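Local coordinates for peroxisomal acyl-coenzyme A oxidase 1 (Arabidopsis thaliana, PDB 1W07), which catalyses the FAD-dependent desaturation of long- and medium-chain acyl-CoAs to 2-trans-enoyl-CoAs, with oxygen as electron acceptor, producing hydrogen peroxide, at residues Phe62-Thr65 and Leu66-Ala70; Lys120-Leu123 and Ser124-Asn127; Leu79-Asn82 and Glu83-Gly87; Met105-Pro108 and Ala109-Gln113; Ile164-Thr168 and Gln169-Lys173. The protein carries 1 engineered substitution. All blocks are in the same frame, centred on the assembly; numbering follows the deposited sequence.

Contact 1: residues Phe62-Thr65 and Leu66-Ala70; sequences FKST and LRKCA
Lys68 and Ser64, one helical turn apart, carry the polar side of this contact, and the lysine is the side chain to follow. Its CB is 3.6 Å from Ser64 O, and CG then passes closer still, 3.3 Å from Ser64 O, because chi1 of -70° swings the chain back over the preceding turn. CD moves off that carbonyl oxygen, and CE comes alongside the serine hydroxyl. At the tip, NZ donates a hydrogen bond to a water at 3.2 Å, and the same water lies 2.7 Å from Ser64 OG and so bridges the two side chains. The ammonium group has further hydrogen bonds to Glu49 O and to Gln95 OE1, so its position is fixed by several acceptors. All of this lies in the first half of helix 58-78 in the N-terminal helical domain of the acyl-CoA oxidase fold, where the i to i+4 backbone bonds continue unbroken from Leu66 N to Phe62 O through Cys69 N to Thr65 O. Roughly across the helix from these polar groups, Phe62 and Leu66 make an apolar contact. Leu66 lays CG over one face of the Phe62 ring, and its CD1 is 3.9 Å from Phe62 CE2 while CD2 is 4.1 Å from Phe62 CZ. Pro644 and Tyr650 of the second subunit pack on Phe62 and Leu66 respectively.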
loop_
_atom_site.group_PDB
_atom_site.type_symbol
_atom_site.label_atom_id
_atom_site.label_comp_id
_atom_site.label_asym_id
_atom_site.label_seq_id
_atom_site.Cartn_x
_atom_site.Cartn_y
_atom_site.Cartn_z
ATOM N N PHE B 62 -0.865 -3.601 24.784
ATOM C CA PHE B 62 -0.212 -2.491 25.444
ATOM C C PHE B 62 0.492 -2.979 26.713
ATOM O O PHE B 62 1.647 -2.631 26.972
ATOM C CB PHE B 62 -1.229 -1.409 25.789
ATOM C CG PHE B 62 -0.600 -0.145 26.285
ATOM C CD1 PHE B 62 0.176 0.646 25.436
ATOM C CD2 PHE B 62 -0.733 0.236 27.617
ATOM C CE1 PHE B 62 0.811 1.797 25.913
ATOM C CE2 PHE B 62 -0.101 1.378 28.101
ATOM C CZ PHE B 62 0.669 2.159 27.253
ATOM N N LYS B 63 -0.204 -3.789 27.497
ATOM C CA LYS B 63 0.364 -4.318 28.732
ATOM C C LYS B 63 1.617 -5.133 28.438
ATOM O O LYS B 63 2.637 -5.008 29.124
ATOM C CB LYS B 63 -0.662 -5.186 29.460
ATOM C CG LYS B 63 -0.086 -5.850 30.706
ATOM C CD LYS B 63 -1.174 -6.391 31.632
ATOM C CE LYS B 63 -0.581 -6.885 32.952
ATOM N NZ LYS B 63 -1.634 -7.253 33.943
ATOM N N SER B 64 1.523 -5.979 27.420
ATOM C CA SER B 64 2.642 -6.810 27.005
ATOM C C SER B 64 3.831 -5.932 26.619
ATOM O O SER B 64 4.982 -6.299 26.833
ATOM C CB SER B 64 2.220 -7.671 25.813
ATOM O OG SER B 64 3.337 -8.364 25.305
ATOM N N THR B 65 3.535 -4.766 26.047
ATOM C CA THR B 65 4.569 -3.820 25.623
ATOM C C THR B 65 5.276 -3.247 26.849
ATOM O O THR B 65 6.513 -3.099 26.863
ATOM C CB THR B 65 3.956 -2.663 24.797
ATOM O OG1 THR B 65 3.402 -3.195 23.585
ATOM C CG2 THR B 65 5.011 -1.614 24.468
ATOM N N LEU B 66 4.500 -2.910 27.876
ATOM C CA LEU B 66 5.091 -2.359 29.093
ATOM C C LEU B 66 5.981 -3.429 29.702
ATOM O O LEU B 66 7.071 -3.126 30.180
ATOM C CB LEU B 66 4.005 -1.947 30.086
ATOM C CG LEU B 66 3.059 -0.847 29.586
ATOM C CD1 LEU B 66 2.122 -0.423 30.729
ATOM C CD2 LEU B 66 3.874 0.346 29.030
ATOM N N ARG B 67 5.523 -4.681 29.668
ATOM C CA ARG B 67 6.305 -5.791 30.201
ATOM C C ARG B 67 7.629 -5.936 29.460
ATOM O O ARG B 67 8.686 -6.057 30.084
ATOM C CB ARG B 67 5.537 -7.107 30.081
ATOM C CG ARG B 67 6.256 -8.271 30.761
ATOM C CD ARG B 67 5.586 -9.598 30.448
ATOM N NE ARG B 67 6.183 -10.678 31.222
ATOM C CZ ARG B 67 6.219 -11.947 30.826
ATOM N NH1 ARG B 67 5.695 -12.303 29.656
ATOM N NH2 ARG B 67 6.787 -12.864 31.601
ATOM N N LYS B 68 7.571 -5.945 28.129
ATOM C CA LYS B 68 8.786 -6.091 27.319
ATOM C C LYS B 68 9.771 -4.961 27.587
ATOM O O LYS B 68 10.974 -5.189 27.625
ATOM C CB LYS B 68 8.461 -6.116 25.820
ATOM C CG LYS B 68 7.734 -7.371 25.350
ATOM C CD LYS B 68 7.474 -7.339 23.839
ATOM C CE LYS B 68 6.869 -8.664 23.373
ATOM N NZ LYS B 68 6.523 -8.698 21.923
ATOM N N CYS B 69 9.272 -3.743 27.766
ATOM C CA CYS B 69 10.173 -2.630 28.016
ATOM C C CYS B 69 10.841 -2.764 29.388
ATOM O O CYS B 69 12.027 -2.479 29.537
ATOM C CB CYS B 69 9.423 -1.299 27.921
ATOM S SG CYS B 69 8.902 -0.843 26.247
ATOM N N ALA B 70 10.074 -3.204 30.379
ATOM C CA ALA B 70 10.591 -3.370 31.733
ATOM C C ALA B 70 11.630 -4.488 31.745
ATOM O O ALA B 70 12.671 -4.388 32.401
ATOM C CB ALA B 70 9.453 -3.696 32.690
HETATM O O HOH W 1 3.451 -8.177 22.586
#

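Contact 2: residues Lys120-Leu123 and Ser124-Asn127; sequences KKWL and SLAN
Ser124 turns its hydroxyl back onto the turn before it, on helix 116-128 of the N-terminal helical domain. With chi1 at 68°, OG stands between its own backbone N and carbonyl carbon, and from there it donates to Lys121 O at 2.7 Å. This is the familiar bond of a helical serine to the carbonyl three residues back. The hydroxyl comes in well above the carbonyl plane, 52° out of it, and does not lie on a lone pair. Lys121 O has a second neighbour in Leu125, whose CG rests 3.5 Å away.

Leu125 holds CG beside its own backbone N, and with chi2 extended its CD1 is carried to 4.1 Å from Trp122 CE3, at the benzo part of the indole. The leucine meets the ring obliquely. Lys121, also from the first turn, reaches over one face of the same indole, with NZ above the plane and displaced toward the rim. Ile131 and Gln253 touch the tryptophan as well. On the far side of the helix, Leu123 is directed at helix 98-113, where it packs on Val107, Ile110 and Lys111.

The backbone bonds differ in shape: Ala126 N meets Trp122 O in the carbonyl plane at 2.8 Å, while Asn127 N, bonded to Leu123 O, lies 33° off the carbonyl plane of Leu123. Asn127, with CG beside its backbone N, folds its amide back over that same carbonyl, and its ND2 ends 3.8 Å from Leu123 CB.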
loop_
_atom_site.group_PDB
_atom_site.type_symbol
_atom_site.label_atom_id
_atom_site.label_comp_id
_atom_site.label_asym_id
_atom_site.label_seq_id
_atom_site.Cartn_x
_atom_site.Cartn_y
_atom_site.Cartn_z
ATOM N N LYS B 120 21.939 18.817 32.842
ATOM C CA LYS B 120 22.388 17.930 33.914
ATOM C C LYS B 120 21.321 17.685 34.973
ATOM O O LYS B 120 21.427 16.745 35.754
ATOM C CB LYS B 120 23.678 18.464 34.544
ATOM C CG LYS B 120 23.557 19.773 35.299
ATOM C CD LYS B 120 24.949 20.295 35.661
ATOM C CE LYS B 120 24.907 21.630 36.405
ATOM N NZ LYS B 120 24.436 21.508 37.816
ATOM N N LYS B 121 20.278 18.508 34.994
ATOM C CA LYS B 121 19.217 18.297 35.967
ATOM C C LYS B 121 18.147 17.344 35.419
ATOM O O LYS B 121 17.732 16.397 36.095
ATOM C CB LYS B 121 18.564 19.620 36.338
ATOM C CG LYS B 121 17.581 19.497 37.480
ATOM C CD LYS B 121 16.153 19.809 37.078
ATOM C CE LYS B 121 15.230 19.566 38.262
ATOM N NZ LYS B 121 13.784 19.710 37.953
ATOM N N TRP B 122 17.705 17.585 34.190
ATOM C CA TRP B 122 16.678 16.749 33.592
ATOM C C TRP B 122 17.183 15.459 32.954
ATOM O O TRP B 122 16.544 14.416 33.090
ATOM C CB TRP B 122 15.871 17.557 32.579
ATOM C CG TRP B 122 15.073 18.644 33.216
ATOM C CD1 TRP B 122 15.395 19.972 33.277
ATOM C CD2 TRP B 122 13.826 18.504 33.905
ATOM N NE1 TRP B 122 14.429 20.663 33.955
ATOM C CE2 TRP B 122 13.452 19.790 34.353
ATOM C CE3 TRP B 122 12.989 17.417 34.188
ATOM C CZ2 TRP B 122 12.268 20.021 35.068
ATOM C CZ3 TRP B 122 11.815 17.648 34.901
ATOM C CH2 TRP B 122 11.465 18.937 35.329
ATOM N N LEU B 123 18.317 15.530 32.257
ATOM C CA LEU B 123 18.898 14.355 31.620
ATOM C C LEU B 123 19.321 13.336 32.675
ATOM O O LEU B 123 19.361 12.131 32.411
ATOM C CB LEU B 123 20.108 14.745 30.760
ATOM C CG LEU B 123 19.842 15.588 29.507
ATOM C CD1 LEU B 123 21.166 15.927 28.833
ATOM C CD2 LEU B 123 18.933 14.828 28.548
ATOM N N SER B 124 19.646 13.813 33.873
ATOM C CA SER B 124 20.039 12.897 34.939
ATOM C C SER B 124 18.815 12.058 35.296
ATOM O O SER B 124 18.919 10.854 35.527
ATOM C CB SER B 124 20.525 13.671 36.164
ATOM O OG SER B 124 19.454 14.371 36.776
ATOM N N LEU B 125 17.651 12.703 35.323
ATOM C CA LEU B 125 16.390 12.023 35.618
ATOM C C LEU B 125 15.983 11.113 34.458
ATOM O O LEU B 125 15.635 9.949 34.662
ATOM C CB LEU B 125 15.284 13.051 35.867
ATOM C CG LEU B 125 15.456 13.961 37.082
ATOM C CD1 LEU B 125 14.298 14.941 37.128
ATOM C CD2 LEU B 125 15.518 13.134 38.363
ATOM N N ALA B 126 16.035 11.654 33.244
ATOM C CA ALA B 126 15.653 10.913 32.041
ATOM C C ALA B 126 16.558 9.717 31.779
ATOM O O ALA B 126 16.083 8.622 31.456
ATOM C CB ALA B 126 15.661 11.847 30.831
ATOM N N ASN B 127 17.863 9.919 31.919
ATOM C CA ASN B 127 18.795 8.828 31.680
ATOM C C ASN B 127 18.635 7.693 32.679
ATOM O O ASN B 127 18.917 6.548 32.357
ATOM C CB ASN B 127 20.229 9.343 31.684
ATOM C CG ASN B 127 20.519 10.228 30.495
ATOM O OD1 ASN B 127 19.933 10.053 29.427
ATOM N ND2 ASN B 127 21.435 11.173 30.663
#

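Contact 3: residues Leu79-Asn82 and Glu83-Gly87; sequences LRLN and EEEAG
Asn82 and Glu85 grip each other twice at the start of helix 83-93. Asn82 OD1 accepts from Glu85 N at 2.7 Å, an almost straight bond with an N-H...O angle of 169°. In return Glu85 OE2 accepts a hydrogen bond from Asn82 N, also at 2.7 Å, on the anti side of the carboxylate. Asn82 can do this because chi1 of 56° tucks its amide between the backbone N and the carbonyl carbon, which brings OD1 to Glu85 N; the amide and carboxylate planes are 31° apart. Leu81 adds an apolar side to this tight part: its CB lies 3.7 Å from Glu85 CB, and its CD2 is 3.9 Å from Glu85 OE1. That second carboxylate oxygen has its own partner, a salt bridge to Arg37 on helix 29-43, which probably helps keep the carboxylate anionic.

The outer side is looser and wet. Glu84 holds its chain extended, and its OE1 accepts from a water at 2.7 Å and makes a weak hydrogen bond to His30. The same water accepts from Asn82 ND2 at 3.2 Å, so the link between the two side chains here is indirect.

Just upstream, Arg80 with its positive phi is the C-prime residue of the Schellman motif that closes helix 58-78. One helix is thus ended and the next begun within a few residues, the second start being a capping box with Asn82 as N-cap.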
loop_
_atom_site.group_PDB
_atom_site.type_symbol
_atom_site.label_atom_id
_atom_site.label_comp_id
_atom_site.label_asym_id
_atom_site.label_seq_id
_atom_site.Cartn_x
_atom_site.Cartn_y
_atom_site.Cartn_z
ATOM N N LEU B 79 22.957 -7.671 32.242
ATOM C CA LEU B 79 23.952 -8.059 31.257
ATOM C C LEU B 79 25.025 -6.986 31.122
ATOM O O LEU B 79 26.025 -7.186 30.438
ATOM C CB LEU B 79 23.284 -8.317 29.906
ATOM C CG LEU B 79 22.304 -9.489 29.860
ATOM C CD1 LEU B 79 21.518 -9.448 28.562
ATOM C CD2 LEU B 79 23.056 -10.802 29.982
ATOM N N ARG B 80 24.804 -5.847 31.773
ATOM C CA ARG B 80 25.765 -4.746 31.748
ATOM C C ARG B 80 26.047 -4.293 30.325
ATOM O O ARG B 80 27.202 -4.084 29.947
ATOM C CB ARG B 80 27.067 -5.198 32.410
ATOM C CG ARG B 80 26.837 -5.898 33.736
ATOM C CD ARG B 80 27.841 -7.013 33.986
ATOM N NE ARG B 80 27.335 -7.934 35.004
ATOM C CZ ARG B 80 28.013 -8.965 35.499
ATOM N NH1 ARG B 80 29.251 -9.219 35.087
ATOM N NH2 ARG B 80 27.451 -9.746 36.411
ATOM N N LEU B 81 24.986 -4.133 29.535
ATOM C CA LEU B 81 25.116 -3.720 28.141
ATOM C C LEU B 81 25.413 -2.227 28.018
ATOM O O LEU B 81 24.898 -1.418 28.788
ATOM C CB LEU B 81 23.825 -4.048 27.383
ATOM C CG LEU B 81 23.273 -5.473 27.464
ATOM C CD1 LEU B 81 21.954 -5.552 26.706
ATOM C CD2 LEU B 81 24.278 -6.467 26.894
ATOM N N ASN B 82 26.245 -1.866 27.045
ATOM C CA ASN B 82 26.566 -0.464 26.824
ATOM C C ASN B 82 25.439 0.191 26.031
ATOM O O ASN B 82 24.427 -0.448 25.738
ATOM C CB ASN B 82 27.890 -0.317 26.069
ATOM C CG ASN B 82 27.901 -1.065 24.754
ATOM O OD1 ASN B 82 27.060 -0.834 23.884
ATOM N ND2 ASN B 82 28.864 -1.964 24.598
ATOM N N GLU B 83 25.610 1.460 25.675
ATOM C CA GLU B 83 24.567 2.164 24.946
ATOM C C GLU B 83 24.302 1.556 23.575
ATOM O O GLU B 83 23.151 1.445 23.158
ATOM C CB GLU B 83 24.923 3.641 24.799
ATOM C CG GLU B 83 23.785 4.494 24.260
ATOM C CD GLU B 83 24.140 5.960 24.210
ATOM O OE1 GLU B 83 25.055 6.320 23.442
ATOM O OE2 GLU B 83 23.512 6.755 24.944
ATOM N N GLU B 84 25.363 1.159 22.879
ATOM C CA GLU B 84 25.214 0.564 21.559
ATOM C C GLU B 84 24.395 -0.719 21.644
ATOM O O GLU B 84 23.414 -0.893 20.919
ATOM C CB GLU B 84 26.589 0.267 20.959
ATOM C CG GLU B 84 26.548 -0.364 19.579
ATOM C CD GLU B 84 27.925 -0.598 18.996
ATOM O OE1 GLU B 84 28.697 -1.404 19.561
ATOM O OE2 GLU B 84 28.240 0.032 17.964
ATOM N N GLU B 85 24.792 -1.610 22.546
ATOM C CA GLU B 85 24.095 -2.877 22.720
ATOM C C GLU B 85 22.637 -2.659 23.105
ATOM O O GLU B 85 21.758 -3.350 22.606
ATOM C CB GLU B 85 24.797 -3.727 23.786
ATOM C CG GLU B 85 26.248 -4.027 23.464
ATOM C CD GLU B 85 26.992 -4.630 24.645
ATOM O OE1 GLU B 85 27.313 -5.834 24.600
ATOM O OE2 GLU B 85 27.241 -3.892 25.618
ATOM N N ALA B 86 22.386 -1.704 23.995
ATOM C CA ALA B 86 21.024 -1.408 24.423
ATOM C C ALA B 86 20.172 -0.998 23.217
ATOM O O ALA B 86 19.012 -1.407 23.093
ATOM C CB ALA B 86 21.028 -0.301 25.472
ATOM N N GLY B 87 20.751 -0.191 22.333
ATOM C CA GLY B 87 20.046 0.239 21.133
ATOM C C GLY B 87 19.721 -0.958 20.254
ATOM O O GLY B 87 18.601 -1.083 19.751
HETATM O O HOH W 2 29.755 -2.709 21.659
#

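Contact 4: residues Met105-Pro108 and Ala109-Gln113; sequences MFVP and AIKGQ
The last turns of helix 98-113, a helix of the N-terminal domain that borders the flavin site, hold Phe106 and Ile110 in a CH-pi contact. Ile110 CD1 stands over one face of the phenyl ring, 3.8 Å from the centroid of Phe106 and 19° off the ring normal, with Phe106 CZ the nearest ring atom at 3.6 Å. Both torsions serve this meeting: Phe106 sends its ring away from its own N (chi1 -179°), and Ile110 runs CG1 beside its backbone N (chi1 -54°), past Phe106 O at 3.2 Å, before CD1 arrives over the ring. Phe106 also packs on Ala126 of helix 116-128 and on Val187 of strand 185-194.

One residue further on, Val107 and Lys111 lie side by side and point the same way. The extended lysine chain runs along the valine, with CE 3.6 Å from Val107 CG1, so the aliphatic part covers the branch while the charged end continues past it.

Pro108 has no N-H to offer the turn before it, and the helix kinks there. The neighbouring i to i+4 helical bonds nevertheless form, from Ala109 N to Met105 O and from Lys111 N to Val107 O, with the one from Ile110 N to Phe106 O rather long at 3.3 Å. The methyl of Ala109 fits close to Met105 O.

Met105 touches both Tyr135, which binds FAD, and Glu424, the inferred proton acceptor. The arrangement is thus that of a proline-kinked helix that places Met105 beside the flavin and the probable catalytic glutamate of an acyl-CoA oxidase.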
loop_
_atom_site.group_PDB
_atom_site.type_symbol
_atom_site.label_atom_id
_atom_site.label_comp_id
_atom_site.label_asym_id
_atom_site.label_seq_id
_atom_site.Cartn_x
_atom_site.Cartn_y
_atom_site.Cartn_z
ATOM N N MET B 105 13.560 11.228 21.101
ATOM C CA MET B 105 13.117 12.615 20.953
ATOM C C MET B 105 13.192 13.464 22.222
ATOM O O MET B 105 13.754 14.566 22.213
ATOM C CB MET B 105 11.678 12.642 20.422
ATOM C CG MET B 105 11.508 12.038 19.028
ATOM S SD MET B 105 12.454 12.883 17.735
ATOM C CE MET B 105 11.210 14.098 17.151
ATOM N N PHE B 106 12.612 12.959 23.306
ATOM C CA PHE B 106 12.599 13.681 24.569
ATOM C C PHE B 106 14.017 14.043 25.007
ATOM O O PHE B 106 14.304 15.208 25.279
ATOM C CB PHE B 106 11.916 12.834 25.641
ATOM C CG PHE B 106 11.827 13.507 26.977
ATOM C CD1 PHE B 106 11.050 14.651 27.140
ATOM C CD2 PHE B 106 12.511 12.996 28.076
ATOM C CE1 PHE B 106 10.948 15.275 28.368
ATOM C CE2 PHE B 106 12.416 13.617 29.322
ATOM C CZ PHE B 106 11.631 14.760 29.467
ATOM N N VAL B 107 14.904 13.048 25.062
ATOM C CA VAL B 107 16.283 13.296 25.475
ATOM C C VAL B 107 17.036 14.204 24.504
ATOM O O VAL B 107 17.636 15.197 24.912
ATOM C CB VAL B 107 17.049 11.969 25.653
ATOM C CG1 VAL B 107 18.547 12.219 25.748
ATOM C CG2 VAL B 107 16.562 11.280 26.916
ATOM N N PRO B 108 17.024 13.870 23.206
ATOM C CA PRO B 108 17.716 14.698 22.212
ATOM C C PRO B 108 17.253 16.160 22.246
ATOM O O PRO B 108 18.038 17.072 21.976
ATOM C CB PRO B 108 17.362 14.014 20.898
ATOM C CG PRO B 108 17.297 12.559 21.298
ATOM C CD PRO B 108 16.541 12.612 22.604
ATOM N N ALA B 109 15.981 16.376 22.581
ATOM C CA ALA B 109 15.424 17.726 22.634
ATOM C C ALA B 109 16.025 18.535 23.772
ATOM O O ALA B 109 16.409 19.691 23.583
ATOM C CB ALA B 109 13.905 17.669 22.785
ATOM N N ILE B 110 16.091 17.928 24.954
ATOM C CA ILE B 110 16.654 18.587 26.124
ATOM C C ILE B 110 18.150 18.844 25.932
ATOM O O ILE B 110 18.655 19.863 26.386
ATOM C CB ILE B 110 16.465 17.735 27.390
ATOM C CG1 ILE B 110 14.989 17.385 27.559
ATOM C CG2 ILE B 110 16.949 18.501 28.613
ATOM C CD1 ILE B 110 14.738 16.372 28.638
ATOM N N LYS B 111 18.850 17.922 25.267
ATOM C CA LYS B 111 20.282 18.068 25.005
ATOM C C LYS B 111 20.601 19.219 24.045
ATOM O O LYS B 111 21.540 19.986 24.264
ATOM C CB LYS B 111 20.868 16.785 24.408
ATOM C CG LYS B 111 21.083 15.659 25.400
ATOM C CD LYS B 111 21.774 14.468 24.738
ATOM C CE LYS B 111 21.964 13.314 25.720
ATOM N NZ LYS B 111 22.569 12.104 25.082
ATOM N N GLY B 112 19.832 19.334 22.972
ATOM C CA GLY B 112 20.099 20.387 22.013
ATOM C C GLY B 112 19.444 21.728 22.282
ATOM O O GLY B 112 19.879 22.743 21.741
ATOM N N GLN B 113 18.410 21.744 23.113
ATOM C CA GLN B 113 17.688 22.978 23.399
ATOM C C GLN B 113 17.782 23.409 24.857
ATOM O O GLN B 113 17.440 24.539 25.209
ATOM C CB GLN B 113 16.219 22.808 22.999
ATOM C CG GLN B 113 15.996 22.771 21.490
ATOM C CD GLN B 113 14.710 22.059 21.108
ATOM O OE1 GLN B 113 13.659 22.283 21.710
ATOM N NE2 GLN B 113 14.787 21.198 20.100
#

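Contact 5: residues Ile164-Thr168 and Gln169-Lys173; sequences IHTPT and QTASK
Thr168 O and Ala171 N begin a short 3-10 segment, 169-171, where the chain leaves strand 161-165 of the beta domain and heads for strand 173-174. The bond is 2.9 Å long, and the donor sits far above the carbonyl plane, 61° out of it. The second bond of the segment follows at once, from Ser172 N to Gln169 O at 3.0 Å.

Among the side chains, Thr168 and Thr170 lie side by side, pointing the same way. Each holds its hydroxyl between backbone N and carbonyl carbon (chi1 55° and 59°), which brings the two oxygens together, and Thr168 OG1 donates to Thr170 OG1 at 3.1 Å. Thr170 OG1 is bonded in addition to Glu150.

The Ala171 methyl points back to the residues after the strand, 3.6 Å from Thr166 CG2 and 3.8 Å from Pro167 CD. Tyr626 and Phe630 of the second subunit pack on Thr170 and Ser172 respectively. Thr166 OG1, already bonded to Phe244 N, also shares a water with the turn: the water lies 2.8 Å from Thr166 OG1 and donates to Ala171 O.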
loop_
_atom_site.group_PDB
_atom_site.type_symbol
_atom_site.label_atom_id
_atom_site.label_comp_id
_atom_site.label_asym_id
_atom_site.label_seq_id
_atom_site.Cartn_x
_atom_site.Cartn_y
_atom_site.Cartn_z
ATOM N N ILE B 164 0.801 27.539 30.357
ATOM C CA ILE B 164 0.585 26.763 29.129
ATOM C C ILE B 164 -0.916 26.570 28.967
ATOM O O ILE B 164 -1.585 26.125 29.904
ATOM C CB ILE B 164 1.243 25.374 29.226
ATOM C CG1 ILE B 164 2.677 25.509 29.758
ATOM C CG2 ILE B 164 1.222 24.680 27.859
ATOM C CD1 ILE B 164 3.613 26.352 28.874
ATOM N N HIS B 165 -1.451 26.894 27.788
ATOM C CA HIS B 165 -2.886 26.755 27.572
ATOM C C HIS B 165 -3.268 26.272 26.174
ATOM O O HIS B 165 -2.576 26.547 25.189
ATOM C CB HIS B 165 -3.594 28.088 27.847
ATOM C CG HIS B 165 -5.087 27.989 27.903
ATOM N ND1 HIS B 165 -5.747 27.202 28.822
ATOM C CD2 HIS B 165 -6.050 28.582 27.156
ATOM C CE1 HIS B 165 -7.052 27.320 28.644
ATOM N NE2 HIS B 165 -7.264 28.148 27.636
ATOM N N THR B 166 -4.380 25.547 26.103
ATOM C CA THR B 166 -4.902 25.027 24.838
ATOM C C THR B 166 -6.100 25.896 24.458
ATOM O O THR B 166 -7.226 25.655 24.908
ATOM C CB THR B 166 -5.349 23.554 24.990
ATOM O OG1 THR B 166 -4.247 22.769 25.478
ATOM C CG2 THR B 166 -5.801 22.997 23.641
ATOM N N PRO B 167 -5.866 26.924 23.625
ATOM C CA PRO B 167 -6.894 27.863 23.162
ATOM C C PRO B 167 -8.194 27.214 22.686
ATOM O O PRO B 167 -9.271 27.551 23.180
ATOM C CB PRO B 167 -6.186 28.618 22.040
ATOM C CG PRO B 167 -4.782 28.648 22.506
ATOM C CD PRO B 167 -4.564 27.239 23.012
ATOM N N THR B 168 -8.077 26.300 21.725
ATOM C CA THR B 168 -9.228 25.609 21.162
ATOM C C THR B 168 -9.004 24.109 21.072
ATOM O O THR B 168 -7.907 23.617 21.336
ATOM C CB THR B 168 -9.528 26.117 19.748
ATOM O OG1 THR B 168 -8.351 25.988 18.928
ATOM C CG2 THR B 168 -9.960 27.573 19.797
ATOM N N GLN B 169 -10.046 23.372 20.704
ATOM C CA GLN B 169 -9.934 21.919 20.615
ATOM C C GLN B 169 -8.863 21.508 19.613
ATOM O O GLN B 169 -8.139 20.546 19.842
ATOM C CB GLN B 169 -11.286 21.311 20.228
ATOM C CG GLN B 169 -11.323 19.798 20.317
ATOM C CD GLN B 169 -12.681 19.243 19.953
ATOM O OE1 GLN B 169 -13.221 19.549 18.891
ATOM N NE2 GLN B 169 -13.239 18.421 20.830
ATOM N N THR B 170 -8.765 22.250 18.512
ATOM C CA THR B 170 -7.785 21.961 17.468
ATOM C C THR B 170 -6.349 22.244 17.924
ATOM O O THR B 170 -5.389 21.857 17.250
ATOM C CB THR B 170 -8.072 22.768 16.169
ATOM O OG1 THR B 170 -8.046 24.179 16.445
ATOM C CG2 THR B 170 -9.441 22.398 15.621
ATOM N N ALA B 171 -6.209 22.904 19.076
ATOM C CA ALA B 171 -4.898 23.227 19.626
ATOM C C ALA B 171 -4.388 22.042 20.451
ATOM O O ALA B 171 -3.225 22.007 20.849
ATOM C CB ALA B 171 -4.985 24.482 20.503
ATOM N N SER B 172 -5.268 21.086 20.705
ATOM C CA SER B 172 -4.911 19.903 21.489
ATOM C C SER B 172 -3.749 19.134 20.855
ATOM O O SER B 172 -3.725 18.930 19.642
ATOM C CB SER B 172 -6.119 18.969 21.608
ATOM O OG SER B 172 -7.253 19.648 22.116
ATOM N N LYS B 173 -2.795 18.702 21.672
ATOM C CA LYS B 173 -1.654 17.933 21.172
ATOM C C LYS B 173 -2.270 16.629 20.692
ATOM O O LYS B 173 -3.208 16.121 21.308
ATOM C CB LYS B 173 -0.627 17.666 22.279
ATOM C CG LYS B 173 0.059 18.922 22.769
ATOM C CD LYS B 173 0.710 19.649 21.597
ATOM C CE LYS B 173 1.320 20.970 22.027
ATOM N NZ LYS B 173 1.975 21.712 20.899
HETATM O O HOH W 3 -2.396 21.918 23.506
#

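How the contacts relate
Contacts 2 and 4 are the pair that touch directly: their centres are 11 Å apart, and Leu123 CD1 of contact 2 comes to 3.4 Å from Lys111 CG of contact 4, joining consecutive helices 98-113 and 116-128. Contact 4 is also the one at the active site, with the Met105 side chain about 6 Å from the bound FAD. Contacts 1 and 3 follow each other in the chain, one within helix 58-78 and the other where the next helix begins, with centres 19 Å apart. Contact 5 lies in the middle, beta domain. The centres of contacts 1 and 5 are about 30 Å apart, yet both meet the second subunit.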